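Local coordinates for protein nigritoxine (Vibrio nigripulchritudo, PDB 5M41) that is a bacterial toxin active against crustaceans and insects, with a new fold, at residues 331-343 and 392-404. Numbering follows the deposited sequence.
Sequences LSLAAIPGGKIVA and LVSVASSSASGRP
Ser399 O receives two backbone N-H groups from the hairpin turn: Gly338 N at 3.0 Å, lying in the carbonyl plane, and Gly339 N, also at 3.0 Å, tilted 34° from it. Carbonyls of the loop and of the helix end close round the same turn. Ala400 O and Ser401 O lie against the ring of Pro337, the former 3.3 Å from its CB, and the CA of Gly339 makes a CH...O contact with Ala396 O. Gly339 and Gly402 both have positive phi, and Gly402 brings its CA to 3.7 Å from Pro337 N.

Deeper in, the interface turns apolar. With CG1 anti to the carbonyl carbon and the chain extended beyond it (chi2 -179°), Ile341 brings CD1 to 3.7 Å from Val393 CG2, the two side chains crossing nearly at right angles; Ala396 CB packs on the same isoleucine. Ala335 CB meets Ala396 CB at 3.9 Å, and Leu392 CD2 reaches Leu333 CB.

One water bridges Ala335 O and Gly402 O, donating to both. Within the loop, Ser399 OG accepts from Gly402 N, three residues on, an ST motif, while Val306 of helix 302-319 also touches Val393. Here a beta hairpin of an antiparallel sheet packs against the C-terminal end of helix 386-396 and its following loop.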
ATOM      1  N   LEU A 331       7.513  -5.386  -1.427  1.00 37.15           N
ATOM      2  CA  LEU A 331       6.867  -6.092  -0.342  1.00 37.05           C
ATOM      3  C   LEU A 331       5.588  -5.330  -0.018  1.00 37.28           C
ATOM      4  O   LEU A 331       5.631  -4.220   0.544  1.00 35.59           O
ATOM      5  CB  LEU A 331       7.795  -6.232   0.870  1.00 36.62           C
ATOM      6  CG  LEU A 331       7.215  -6.572   2.252  1.00 38.74           C
ATOM      7  CD1 LEU A 331       6.510  -7.917   2.276  1.00 38.91           C
ATOM      8  CD2 LEU A 331       8.329  -6.553   3.281  1.00 39.44           C
ATOM      9  N   SER A 332       4.455  -5.914  -0.391  1.00 34.55           N
ATOM     10  CA  SER A 332       3.153  -5.295  -0.169  1.00 35.42           C
ATOM     11  C   SER A 332       2.609  -5.708   1.175  1.00 35.51           C
ATOM     12  O   SER A 332       2.580  -6.884   1.486  1.00 37.01           O
ATOM     13  CB  SER A 332       2.137  -5.726  -1.240  1.00 37.49           C
ATOM     14  OG  SER A 332       2.439  -5.153  -2.502  1.00 38.86           O
ATOM     15  N   LEU A 333       2.172  -4.735   1.963  1.00 33.98           N
ATOM     16  CA  LEU A 333       1.445  -5.012   3.178  1.00 34.99           C
ATOM     17  C   LEU A 333       0.085  -4.396   2.948  1.00 36.58           C
ATOM     18  O   LEU A 333      -0.069  -3.163   2.939  1.00 37.86           O
ATOM     19  CB  LEU A 333       2.174  -4.410   4.372  1.00 36.07           C
ATOM     20  CG  LEU A 333       3.596  -4.951   4.588  1.00 36.46           C
ATOM     21  CD1 LEU A 333       4.347  -4.074   5.567  1.00 38.00           C
ATOM     22  CD2 LEU A 333       3.557  -6.395   5.083  1.00 37.68           C
ATOM     23  N   ALA A 334      -0.890  -5.264   2.699  1.00 37.49           N
ATOM     24  CA  ALA A 334      -2.212  -4.841   2.267  1.00 37.48           C
ATOM     25  C   ALA A 334      -3.221  -5.235   3.306  1.00 38.54           C
ATOM     26  O   ALA A 334      -3.296  -6.396   3.684  1.00 39.80           O
ATOM     27  CB  ALA A 334      -2.566  -5.482   0.935  1.00 38.30           C
ATOM     28  N   ALA A 335      -4.004  -4.265   3.763  1.00 40.02           N
ATOM     29  CA  ALA A 335      -5.129  -4.541   4.630  1.00 40.70           C
ATOM     30  C   ALA A 335      -6.127  -5.440   3.899  1.00 41.40           C
ATOM     31  O   ALA A 335      -6.230  -5.424   2.657  1.00 39.54           O
ATOM     32  CB  ALA A 335      -5.795  -3.260   5.062  1.00 40.69           C
ATOM     33  N   ILE A 336      -6.831  -6.239   4.686  1.00 41.28           N
ATOM     34  CA  ILE A 336      -7.803  -7.212   4.187  1.00 41.53           C
ATOM     35  C   ILE A 336      -9.079  -7.067   5.044  1.00 41.93           C
ATOM     36  O   ILE A 336      -8.981  -6.935   6.259  1.00 42.17           O
ATOM     37  CB  ILE A 336      -7.214  -8.654   4.282  1.00 42.28           C
ATOM     38  CG1 ILE A 336      -6.069  -8.878   3.256  1.00 41.57           C
ATOM     39  CG2 ILE A 336      -8.288  -9.724   4.144  1.00 43.52           C
ATOM     40  CD1 ILE A 336      -6.463  -8.702   1.789  1.00 42.35           C
ATOM     41  N   PRO A 337     -10.274  -7.085   4.420  1.00 43.43           N
ATOM     42  CA  PRO A 337     -11.513  -6.935   5.200  1.00 45.55           C
ATOM     43  C   PRO A 337     -11.545  -7.853   6.423  1.00 45.83           C
ATOM     44  O   PRO A 337     -11.212  -9.044   6.330  1.00 46.71           O
ATOM     45  CB  PRO A 337     -12.613  -7.337   4.211  1.00 46.91           C
ATOM     46  CG  PRO A 337     -12.025  -7.126   2.864  1.00 47.85           C
ATOM     47  CD  PRO A 337     -10.541  -7.321   2.989  1.00 44.91           C
ATOM     48  N   GLY A 338     -11.889  -7.281   7.569  1.00 46.32           N
ATOM     49  CA  GLY A 338     -11.986  -8.057   8.789  1.00 48.46           C
ATOM     50  C   GLY A 338     -10.812  -7.847   9.717  1.00 49.45           C
ATOM     51  O   GLY A 338     -10.566  -8.665  10.585  1.00 50.33           O
ATOM     52  N   GLY A 339     -10.073  -6.760   9.521  1.00 47.48           N
ATOM     53  CA  GLY A 339      -8.935  -6.462  10.381  1.00 48.59           C
ATOM     54  C   GLY A 339      -7.728  -7.350  10.162  1.00 45.83           C
ATOM     55  O   GLY A 339      -6.965  -7.591  11.092  1.00 46.97           O
ATOM     56  N   LYS A 340      -7.553  -7.835   8.936  1.00 45.49           N
ATOM     57  CA  LYS A 340      -6.377  -8.624   8.587  1.00 46.10           C
ATOM     58  C   LYS A 340      -5.416  -7.826   7.703  1.00 45.52           C
ATOM     59  O   LYS A 340      -5.781  -6.748   7.197  1.00 45.32           O
ATOM     60  CB  LYS A 340      -6.782  -9.924   7.898  1.00 48.54           C
ATOM     61  CG  LYS A 340      -7.463 -10.928   8.826  1.00 54.45           C
ATOM     62  CD  LYS A 340      -8.159 -12.029   8.035  1.00 59.79           C
ATOM     63  CE  LYS A 340      -8.958 -12.968   8.947  1.00 64.74           C
ATOM     64  NZ  LYS A 340      -8.086 -13.673   9.936  1.00 67.83           N
ATOM     65  N   ILE A 341      -4.198  -8.347   7.551  1.00 43.01           N
ATOM     66  CA  ILE A 341      -3.187  -7.802   6.638  1.00 43.45           C
ATOM     67  C   ILE A 341      -2.533  -8.967   5.913  1.00 41.91           C
ATOM     68  O   ILE A 341      -2.191  -9.963   6.529  1.00 41.76           O
ATOM     69  CB  ILE A 341      -2.074  -7.009   7.367  1.00 45.63           C
ATOM     70  CG1 ILE A 341      -2.610  -5.670   7.837  1.00 49.60           C
ATOM     71  CG2 ILE A 341      -0.917  -6.698   6.412  1.00 45.79           C
ATOM     72  CD1 ILE A 341      -1.575  -4.812   8.546  1.00 53.88           C
ATOM     73  N   VAL A 342      -2.381  -8.846   4.599  1.00 41.48           N
ATOM     74  CA  VAL A 342      -1.623  -9.830   3.843  1.00 41.54           C
ATOM     75  C   VAL A 342      -0.252  -9.240   3.478  1.00 40.86           C
ATOM     76  O   VAL A 342      -0.161  -8.076   3.063  1.00 39.65           O
ATOM     77  CB  VAL A 342      -2.408 -10.347   2.607  1.00 41.73           C
ATOM     78  CG1 VAL A 342      -2.626  -9.252   1.574  1.00 41.22           C
ATOM     79  CG2 VAL A 342      -1.731 -11.565   1.986  1.00 41.77           C
ATOM     80  N   ALA A 343       0.808 -10.020   3.688  1.00 38.52           N
ATOM     81  CA  ALA A 343       2.120  -9.690   3.134  1.00 39.59           C
ATOM     82  C   ALA A 343       2.292 -10.524   1.880  1.00 40.88           C
ATOM     83  O   ALA A 343       1.957 -11.718   1.870  1.00 38.94           O
ATOM     84  CB  ALA A 343       3.232 -10.003   4.118  1.00 39.72           C
ATOM     85  N   LEU A 392       0.575   1.403   9.820  1.00 46.47           N
ATOM     86  CA  LEU A 392      -0.381   0.664   9.007  1.00 45.19           C
ATOM     87  C   LEU A 392      -1.225  -0.302   9.834  1.00 44.64           C
ATOM     88  O   LEU A 392      -2.457  -0.365   9.674  1.00 45.13           O
ATOM     89  CB  LEU A 392       0.321  -0.078   7.848  1.00 42.00           C
ATOM     90  CG  LEU A 392      -0.592  -0.972   6.990  1.00 41.69           C
ATOM     91  CD1 LEU A 392      -1.742  -0.194   6.355  1.00 40.62           C
ATOM     92  CD2 LEU A 392       0.212  -1.710   5.928  1.00 38.08           C
ATOM     93  N   VAL A 393      -0.565  -1.074  10.687  1.00 44.03           N
ATOM     94  CA  VAL A 393      -1.260  -2.043  11.522  1.00 46.59           C
ATOM     95  C   VAL A 393      -2.293  -1.327  12.411  1.00 49.98           C
ATOM     96  O   VAL A 393      -3.432  -1.779  12.532  1.00 50.43           O
ATOM     97  CB  VAL A 393      -0.295  -2.890  12.381  1.00 46.90           C
ATOM     98  CG1 VAL A 393      -1.047  -3.580  13.510  1.00 49.59           C
ATOM     99  CG2 VAL A 393       0.406  -3.926  11.531  1.00 45.71           C
ATOM    100  N   SER A 394      -1.922  -0.196  12.996  1.00 51.48           N
ATOM    101  CA  SER A 394      -2.876   0.516  13.856  1.00 55.89           C
ATOM    102  C   SER A 394      -4.146   0.946  13.123  1.00 56.06           C
ATOM    103  O   SER A 394      -5.214   1.012  13.734  1.00 58.67           O
ATOM    104  CB  SER A 394      -2.238   1.724  14.544  1.00 58.70           C
ATOM    105  OG  SER A 394      -2.013   2.783  13.624  1.00 61.16           O
ATOM    106  N   VAL A 395      -4.049   1.254  11.831  1.00 52.35           N
ATOM    107  CA  VAL A 395      -5.265   1.633  11.091  1.00 51.94           C
ATOM    108  C   VAL A 395      -5.934   0.451  10.370  1.00 51.96           C
ATOM    109  O   VAL A 395      -7.131   0.508  10.081  1.00 52.14           O
ATOM    110  CB  VAL A 395      -5.069   2.852  10.148  1.00 53.12           C
ATOM    111  CG1 VAL A 395      -4.700   4.109  10.944  1.00 53.97           C
ATOM    112  CG2 VAL A 395      -4.028   2.552   9.078  1.00 50.08           C
ATOM    113  N   ALA A 396      -5.191  -0.621  10.092  1.00 49.34           N
ATOM    114  CA  ALA A 396      -5.813  -1.843   9.541  1.00 48.93           C
ATOM    115  C   ALA A 396      -6.482  -2.668  10.641  1.00 51.98           C
ATOM    116  O   ALA A 396      -7.389  -3.460  10.381  1.00 52.32           O
ATOM    117  CB  ALA A 396      -4.798  -2.694   8.810  1.00 45.95           C
ATOM    118  N   SER A 397      -6.013  -2.442  11.863  1.00 53.16           N
ATOM    119  CA  SER A 397      -6.387  -3.149  13.078  1.00 58.31           C
ATOM    120  C   SER A 397      -7.793  -3.747  13.142  1.00 62.50           C
ATOM    121  O   SER A 397      -7.973  -4.925  13.489  1.00 66.24           O
ATOM    122  CB  SER A 397      -6.206  -2.205  14.264  1.00 58.75           C
ATOM    123  OG  SER A 397      -6.815  -2.772  15.380  1.00 63.87           O
ATOM    124  N   SER A 398      -8.791  -2.934  12.845  1.00 62.92           N
ATOM    125  CA  SER A 398     -10.155  -3.394  12.972  1.00 66.44           C
ATOM    126  C   SER A 398     -10.995  -2.771  11.858  1.00 65.14           C
ATOM    127  O   SER A 398     -12.108  -2.294  12.093  1.00 65.88           O
ATOM    128  CB  SER A 398     -10.682  -2.995  14.345  1.00 72.36           C
ATOM    129  OG  SER A 398     -10.638  -1.578  14.454  1.00 83.72           O
ATOM    130  N   SER A 399     -10.428  -2.771  10.652  1.00 58.95           N
ATOM    131  CA  SER A 399     -11.092  -2.271   9.450  1.00 55.77           C
ATOM    132  C   SER A 399     -12.041  -3.316   8.846  1.00 52.98           C
ATOM    133  O   SER A 399     -11.610  -4.397   8.446  1.00 52.45           O
ATOM    134  CB  SER A 399     -10.054  -1.898   8.403  1.00 52.59           C
ATOM    135  OG  SER A 399     -10.682  -1.474   7.212  1.00 54.98           O
ATOM    136  N   ALA A 400     -13.317  -2.967   8.763  1.00 51.44           N
ATOM    137  CA  ALA A 400     -14.312  -3.779   8.062  1.00 52.66           C
ATOM    138  C   ALA A 400     -13.957  -3.950   6.581  1.00 51.65           C
ATOM    139  O   ALA A 400     -14.067  -5.039   6.043  1.00 51.16           O
ATOM    140  CB  ALA A 400     -15.703  -3.181   8.223  1.00 48.63           C
ATOM    141  N   SER A 401     -13.489  -2.876   5.954  1.00 52.95           N
ATOM    142  CA  SER A 401     -13.301  -2.818   4.495  1.00 54.36           C
ATOM    143  C   SER A 401     -11.905  -3.226   4.002  1.00 51.34           C
ATOM    144  O   SER A 401     -11.724  -3.528   2.823  1.00 51.99           O
ATOM    145  CB  SER A 401     -13.606  -1.400   4.013  1.00 56.55           C
ATOM    146  OG  SER A 401     -12.799  -0.441   4.715  1.00 58.14           O
ATOM    147  N   GLY A 402     -10.922  -3.233   4.901  1.00 50.37           N
ATOM    148  CA  GLY A 402      -9.516  -3.432   4.508  1.00 47.03           C
ATOM    149  C   GLY A 402      -9.049  -2.231   3.680  1.00 48.34           C
ATOM    150  O   GLY A 402      -8.178  -2.343   2.809  1.00 47.59           O
ATOM    151  N   ARG A 403      -9.641  -1.076   3.952  1.00 47.72           N
ATOM    152  CA  ARG A 403      -9.409   0.098   3.125  1.00 49.38           C
ATOM    153  C   ARG A 403      -9.383   1.351   3.984  1.00 48.23           C
ATOM    154  O   ARG A 403     -10.304   2.151   3.959  1.00 48.56           O
ATOM    155  CB  ARG A 403     -10.484   0.188   2.055  1.00 51.44           C
ATOM    156  CG  ARG A 403     -10.201   1.228   1.001  1.00 55.52           C
ATOM    157  CD  ARG A 403     -11.196   1.086  -0.128  1.00 57.74           C
ATOM    158  NE  ARG A 403     -10.809   2.008  -1.176  1.00 66.54           N
ATOM    159  CZ  ARG A 403     -10.180   1.643  -2.290  1.00 69.00           C
ATOM    160  NH1 ARG A 403      -9.904   0.357  -2.500  1.00 66.77           N
ATOM    161  NH2 ARG A 403      -9.846   2.567  -3.191  1.00 72.21           N
ATOM    162  N   PRO A 404      -8.328   1.513   4.776  1.00 46.72           N
ATOM    163  CA  PRO A 404      -8.293   2.669   5.649  1.00 48.57           C
ATOM    164  C   PRO A 404      -8.208   3.994   4.879  1.00 50.34           C
ATOM    165  O   PRO A 404      -8.588   5.040   5.417  1.00 50.58           O
ATOM    166  CB  PRO A 404      -7.009   2.457   6.456  1.00 47.97           C
ATOM    167  CG  PRO A 404      -6.694   1.024   6.314  1.00 47.05           C
ATOM    168  CD  PRO A 404      -7.148   0.656   4.947  1.00 44.98           C
TER
HETATM  169  O   HOH W   1      -8.200  -4.654   1.144  1.00 40.40           O
HETATM  170  O   HOH W   2      -7.994  -4.652   7.830  1.00 42.70           O